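Local coordinates for putative membrane anchored protein (Corynebacterium diphtheriae, PDB 3LSO), which is of uncharacterised function but is probably a surface protein held to the membrane by a transmembrane helix, with an extracellular part built of beta domains, at residues P56-A61 and T186-P191; R95-K100 and T153-K158. One frame throughout, in Å; residues are numbered along the deposited sequence.

Interaction 1 (P56-A61 and T186-P191); sequences PESVKA and TVKVDP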
loop_
_atom_site.group_PDB
_atom_site.type_symbol
_atom_site.label_atom_id
_atom_site.label_comp_id
_atom_site.label_asym_id
_atom_site.label_seq_id
_atom_site.Cartn_x
_atom_site.Cartn_y
_atom_site.Cartn_z
ATOM N N PRO A 56 -22.033 -8.237 3.563
ATOM C CA PRO A 56 -21.219 -7.150 3.013
ATOM C C PRO A 56 -20.462 -7.603 1.764
ATOM O O PRO A 56 -20.076 -8.773 1.649
ATOM C CB PRO A 56 -20.230 -6.823 4.148
ATOM C CG PRO A 56 -20.648 -7.671 5.339
ATOM C CD PRO A 56 -21.974 -8.284 5.035
ATOM N N GLU A 57 -20.285 -6.680 0.828
ATOM C CA GLU A 57 -19.493 -6.940 -0.362
ATOM C C GLU A 57 -18.037 -7.222 0.040
ATOM O O GLU A 57 -17.363 -8.077 -0.545
ATOM C CB GLU A 57 -19.575 -5.730 -1.296
ATOM C CG GLU A 57 -18.868 -5.888 -2.640
ATOM C CD GLU A 57 -18.533 -4.549 -3.288
ATOM O OE1 GLU A 57 -18.787 -3.489 -2.666
ATOM O OE2 GLU A 57 -18.009 -4.551 -4.424
ATOM N N SER A 58 -17.584 -6.516 1.073
ATOM C CA SER A 58 -16.185 -6.484 1.455
ATOM C C SER A 58 -16.105 -6.495 2.982
ATOM O O SER A 58 -16.987 -5.937 3.641
ATOM C CB SER A 58 -15.563 -5.188 0.902
ATOM O OG SER A 58 -14.266 -5.388 0.362
ATOM N N VAL A 59 -15.086 -7.150 3.545
ATOM C CA VAL A 59 -14.731 -6.967 4.968
ATOM C C VAL A 59 -13.238 -6.973 5.234
ATOM O O VAL A 59 -12.421 -7.309 4.372
ATOM C CB VAL A 59 -15.377 -7.997 5.971
ATOM C CG1 VAL A 59 -16.893 -7.909 5.989
ATOM C CG2 VAL A 59 -14.887 -9.424 5.725
ATOM N N LYS A 60 -12.907 -6.601 6.464
ATOM C CA LYS A 60 -11.550 -6.681 6.973
ATOM C C LYS A 60 -11.395 -7.999 7.744
ATOM O O LYS A 60 -12.349 -8.466 8.386
ATOM C CB LYS A 60 -11.218 -5.433 7.831
ATOM C CG LYS A 60 -11.370 -4.082 7.068
ATOM C CD LYS A 60 -10.411 -2.961 7.538
ATOM C CE LYS A 60 -10.929 -1.530 7.156
ATOM N NZ LYS A 60 -12.115 -1.012 7.991
ATOM N N ALA A 61 -10.218 -8.616 7.635
ATOM C CA ALA A 61 -9.884 -9.814 8.404
ATOM C C ALA A 61 -9.915 -9.472 9.884
ATOM O O ALA A 61 -9.241 -8.536 10.306
ATOM C CB ALA A 61 -8.503 -10.328 8.017
ATOM N N THR A 186 -19.741 -14.185 -2.706
ATOM C CA THR A 186 -18.299 -14.062 -2.533
ATOM C C THR A 186 -18.086 -12.887 -1.587
ATOM O O THR A 186 -18.833 -11.913 -1.642
ATOM C CB THR A 186 -17.610 -13.777 -3.895
ATOM O OG1 THR A 186 -17.691 -14.940 -4.710
ATOM C CG2 THR A 186 -16.135 -13.404 -3.740
ATOM N N VAL A 187 -17.086 -12.970 -0.713
ATOM C CA VAL A 187 -16.731 -11.831 0.144
ATOM C C VAL A 187 -15.227 -11.565 0.078
ATOM O O VAL A 187 -14.424 -12.465 0.340
ATOM C CB VAL A 187 -17.154 -12.062 1.618
ATOM C CG1 VAL A 187 -16.878 -10.843 2.438
ATOM C CG2 VAL A 187 -18.625 -12.424 1.718
ATOM N N LYS A 188 -14.836 -10.342 -0.279
ATOM C CA LYS A 188 -13.419 -9.983 -0.262
ATOM C C LYS A 188 -13.004 -9.686 1.170
ATOM O O LYS A 188 -13.654 -8.910 1.861
ATOM C CB LYS A 188 -13.108 -8.798 -1.202
ATOM C CG LYS A 188 -11.659 -8.200 -1.135
ATOM C CD LYS A 188 -10.537 -9.264 -1.270
ATOM C CE LYS A 188 -9.330 -8.770 -2.079
ATOM N NZ LYS A 188 -8.642 -7.576 -1.487
ATOM N N VAL A 189 -11.943 -10.352 1.611
ATOM C CA VAL A 189 -11.335 -10.088 2.901
ATOM C C VAL A 189 -10.094 -9.212 2.688
ATOM O O VAL A 189 -9.027 -9.692 2.272
ATOM C CB VAL A 189 -10.963 -11.386 3.635
ATOM C CG1 VAL A 189 -10.307 -11.070 4.946
ATOM C CG2 VAL A 189 -12.193 -12.238 3.851
ATOM N N ASP A 190 -10.255 -7.915 2.941
ATOM C CA ASP A 190 -9.116 -7.000 3.006
ATOM C C ASP A 190 -8.354 -7.271 4.303
ATOM O O ASP A 190 -8.947 -7.742 5.274
ATOM C CB ASP A 190 -9.573 -5.529 2.939
ATOM C CG ASP A 190 -10.050 -5.117 1.544
ATOM O OD1 ASP A 190 -9.409 -5.535 0.551
ATOM O OD2 ASP A 190 -11.054 -4.366 1.444
ATOM N N PRO A 191 -7.043 -6.983 4.324
ATOM C CA PRO A 191 -6.294 -7.262 5.546
ATOM C C PRO A 191 -6.757 -6.396 6.729
ATOM O O PRO A 191 -7.407 -5.369 6.540
ATOM C CB PRO A 191 -4.841 -6.927 5.153
ATOM C CG PRO A 191 -4.959 -5.962 4.053
ATOM C CD PRO A 191 -6.194 -6.356 3.291
#
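The backbone N of Asp190 donates to Val59 O at 2.7 Å. Val59 also gives its own N to Lys188 O at 2.8 Å. Both polar backbone atoms of Val59 are therefore held by the 186-191 segment, one by each neighbour of Val189. This is the parallel beta ladder pattern, in which Val59 pairs with Val189. The ladder continues with Ala61 N to Asp190 O, and at its start Lys188 N makes a weak bond to Glu57 O. The strand axes diverge by 30°. In this N-terminal E-set-type domain, strand 186-190 lies between 58-60 and 150-167, pairing antiparallel with the latter through Leu152 and Gly150.

One face of the ladder is apolar. Val59 CG2 meets Val187 CG1 at 4.1 Å, one methyl from each valine. With CG1 opposite the backbone N (chi1 179°), Val189 extends it to the methyl of Ala61, CG1 and Ala61 CB being 3.6 Å apart. Phe65 touches Val59 on this side, and Leu152 touches both Val187 and Val189.

The other face is polar. Lys188 turns at chi2 (51°) and again further out, which carries its ammonium forward along its own strand. There NZ forms a salt bridge with Asp190 OD1 at 3.0 Å. Asp190 OD2 lies 3.5 Å from Ser58 OG, a close approach rather than an assigned hydrogen bond. The aliphatic part of Lys60 passes Pro191 O.

Backbone bonds and valine contacts thus join the two strands, while the ion pair stays within the 186-191 segment and lies on the more exposed face.

Interaction 2 (R95-K100 and T153-K158); sequences RINVGK and TFIPEK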
loop_
_atom_site.group_PDB
_atom_site.type_symbol
_atom_site.label_atom_id
_atom_site.label_comp_id
_atom_site.label_asym_id
_atom_site.label_seq_id
_atom_site.Cartn_x
_atom_site.Cartn_y
_atom_site.Cartn_z
ATOM N N ARG A 95 -26.288 -28.012 4.530
ATOM C CA ARG A 95 -24.834 -28.078 4.531
ATOM C C ARG A 95 -24.194 -27.155 3.464
ATOM O O ARG A 95 -24.421 -27.305 2.258
ATOM C CB ARG A 95 -24.365 -29.526 4.427
ATOM C CG ARG A 95 -25.027 -30.410 5.472
ATOM C CD ARG A 95 -24.531 -31.851 5.455
ATOM N NE ARG A 95 -23.107 -31.899 5.762
ATOM C CZ ARG A 95 -22.154 -32.171 4.876
ATOM N NH1 ARG A 95 -22.461 -32.441 3.611
ATOM N NH2 ARG A 95 -20.884 -32.174 5.253
ATOM N N ILE A 96 -23.417 -26.180 3.933
ATOM C CA ILE A 96 -22.764 -25.201 3.065
ATOM C C ILE A 96 -21.250 -25.186 3.254
ATOM O O ILE A 96 -20.752 -25.093 4.365
ATOM C CB ILE A 96 -23.402 -23.789 3.253
ATOM C CG1 ILE A 96 -24.861 -23.846 2.791
ATOM C CG2 ILE A 96 -22.652 -22.711 2.450
ATOM C CD1 ILE A 96 -25.772 -22.863 3.442
ATOM N N ASN A 97 -20.534 -25.306 2.144
ATOM C CA ASN A 97 -19.074 -25.263 2.110
ATOM C C ASN A 97 -18.613 -23.812 2.147
ATOM O O ASN A 97 -18.612 -23.113 1.126
ATOM C CB ASN A 97 -18.565 -25.987 0.858
ATOM C CG ASN A 97 -17.056 -25.914 0.684
ATOM O OD1 ASN A 97 -16.281 -25.733 1.632
ATOM N ND2 ASN A 97 -16.630 -26.076 -0.558
ATOM N N VAL A 98 -18.226 -23.368 3.340
ATOM C CA VAL A 98 -17.847 -21.973 3.548
ATOM C C VAL A 98 -16.337 -21.752 3.608
ATOM O O VAL A 98 -15.874 -20.648 3.884
ATOM C CB VAL A 98 -18.511 -21.402 4.795
ATOM C CG1 VAL A 98 -20.020 -21.354 4.605
ATOM C CG2 VAL A 98 -18.124 -22.216 6.026
ATOM N N GLY A 99 -15.579 -22.809 3.338
ATOM C CA GLY A 99 -14.124 -22.731 3.301
ATOM C C GLY A 99 -13.488 -22.670 4.675
ATOM O O GLY A 99 -14.191 -22.732 5.696
ATOM N N LYS A 100 -12.164 -22.532 4.696
ATOM C CA LYS A 100 -11.373 -22.660 5.924
ATOM C C LYS A 100 -10.831 -21.315 6.440
ATOM O O LYS A 100 -10.091 -21.266 7.420
ATOM C CB LYS A 100 -10.264 -23.725 5.744
ATOM C CG LYS A 100 -10.823 -25.099 5.355
ATOM C CD LYS A 100 -9.789 -26.196 5.302
ATOM C CE LYS A 100 -10.483 -27.542 5.050
ATOM N NZ LYS A 100 -9.535 -28.684 4.897
ATOM N N THR A 153 -15.579 -17.913 -0.168
ATOM C CA THR A 153 -16.444 -18.443 -1.230
ATOM C C THR A 153 -17.395 -19.483 -0.658
ATOM O O THR A 153 -16.954 -20.512 -0.113
ATOM C CB THR A 153 -15.634 -19.071 -2.398
ATOM O OG1 THR A 153 -14.830 -18.061 -3.027
ATOM C CG2 THR A 153 -16.567 -19.684 -3.434
ATOM N N PHE A 154 -18.698 -19.216 -0.784
ATOM C CA PHE A 154 -19.730 -20.150 -0.291
ATOM C C PHE A 154 -20.323 -21.057 -1.389
ATOM O O PHE A 154 -21.034 -20.608 -2.295
ATOM C CB PHE A 154 -20.830 -19.421 0.497
ATOM C CG PHE A 154 -20.345 -18.738 1.750
ATOM C CD1 PHE A 154 -18.987 -18.642 2.050
ATOM C CD2 PHE A 154 -21.255 -18.176 2.639
ATOM C CE1 PHE A 154 -18.548 -17.992 3.213
ATOM C CE2 PHE A 154 -20.824 -17.521 3.815
ATOM C CZ PHE A 154 -19.473 -17.430 4.092
ATOM N N ILE A 155 -20.010 -22.342 -1.269
ATOM C CA ILE A 155 -20.370 -23.379 -2.223
ATOM C C ILE A 155 -21.400 -24.258 -1.529
ATOM O O ILE A 155 -21.293 -24.498 -0.336
ATOM C CB ILE A 155 -19.088 -24.195 -2.604
ATOM C CG1 ILE A 155 -18.141 -23.329 -3.434
ATOM C CG2 ILE A 155 -19.400 -25.476 -3.372
ATOM C CD1 ILE A 155 -18.790 -22.696 -4.701
ATOM N N PRO A 156 -22.430 -24.724 -2.249
ATOM C CA PRO A 156 -23.219 -25.711 -1.533
ATOM C C PRO A 156 -22.468 -27.056 -1.471
ATOM O O PRO A 156 -21.704 -27.404 -2.382
ATOM C CB PRO A 156 -24.488 -25.806 -2.371
ATOM C CG PRO A 156 -24.068 -25.452 -3.753
ATOM C CD PRO A 156 -22.916 -24.501 -3.627
ATOM N N GLU A 157 -22.666 -27.785 -0.381
ATOM C CA GLU A 157 -22.108 -29.123 -0.224
ATOM C C GLU A 157 -22.824 -30.074 -1.167
ATOM O O GLU A 157 -23.957 -29.809 -1.544
ATOM C CB GLU A 157 -22.263 -29.588 1.228
ATOM C CG GLU A 157 -21.185 -29.046 2.176
ATOM C CD GLU A 157 -19.846 -29.760 2.008
ATOM O OE1 GLU A 157 -19.852 -31.016 1.918
ATOM O OE2 GLU A 157 -18.799 -29.062 1.969
ATOM N N LYS A 158 -22.162 -31.158 -1.569
ATOM C CA LYS A 158 -22.803 -32.206 -2.358
ATOM C C LYS A 158 -24.109 -32.597 -1.656
ATOM O O LYS A 158 -25.189 -32.398 -2.207
ATOM C CB LYS A 158 -21.872 -33.412 -2.495
ATOM C CG LYS A 158 -22.410 -34.578 -3.332
ATOM C CD LYS A 158 -21.931 -34.507 -4.778
ATOM C CE LYS A 158 -21.974 -35.876 -5.448
ATOM N NZ LYS A 158 -23.371 -36.386 -5.642
HETATM O O HOH W 1 -21.105 -33.534 0.884
#
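Val98 lies over one face of the Phe154 ring, just beyond the Asn97-Ile155 pair of an antiparallel beta ladder. On the other side of that pair, Arg95 and Glu157 cross obliquely. The ladder belongs to an all-beta domain of the E-set clan, a group with immunoglobulin-like folds. Asn97 and Ile155 form its hydrogen-bonded pair: Asn97 N gives to Ile155 O at 2.7 Å, and Ile155 N returns a bond to Asn97 O. Glu157 N adds a longer bond to Arg95 O, approaching from above the carbonyl plane.

Val98 CG1 sits 3.7 Å from the centroid of the Phe154 ring, only 3° off the normal. This is a CH-pi contact over the ring centre. Phe154 CG stands beside the backbone N (chi1 -63°), which brings the ring under the valine. Phe53 and Met55 also touch Phe154, and Ile96 CG2 packs against its CB, so this end is buried.

Asn97 and Ile155 lie side by side, pointing the same way, with Asn97 ND2 3.7 Å from Ile155 CB. Glu157 crosses Asn97 at about a right angle, its OE2 against Asn97 CB. Glu157 CG lies over one face of the Arg95 guanidinium; beyond it the chain bends at chi2, which carries OE1 to NH1. The carboxylate plane is turned 73° from the guanidinium plane, and no flat two-pronged pairing forms. The salt bridge is a single weak bond, Arg95 NH1 to Glu157 OE1 at 3.4 Å. Arg95 NH1 also donates to Thr159 O. One water at the guanidinium edge joins the pair, accepting from Arg95 NH1 and donating to Glu157 OE1 at 3.0 Å.

In the fold
Both interactions belong to the N-terminal beta domain, and their centres are about 17 Å apart. They do not touch, but strand 186-190 of interaction 1 pairs antiparallel with strand 150-167, which carries one side of interaction 2. Interaction 1 is parallel; interaction 2 is antiparallel and lies farther from the centre of the chain. Both are partly buried. Interaction 1 is the more exposed, with five of its twelve touching residues exposed and none in interaction 2. Each has an apolar side, aliphatic in interaction 1 and with an aromatic ring in interaction 2. The ion pair of interaction 1 stays within one strand, whereas that of interaction 2 spans two strands and is weak and water-bridged.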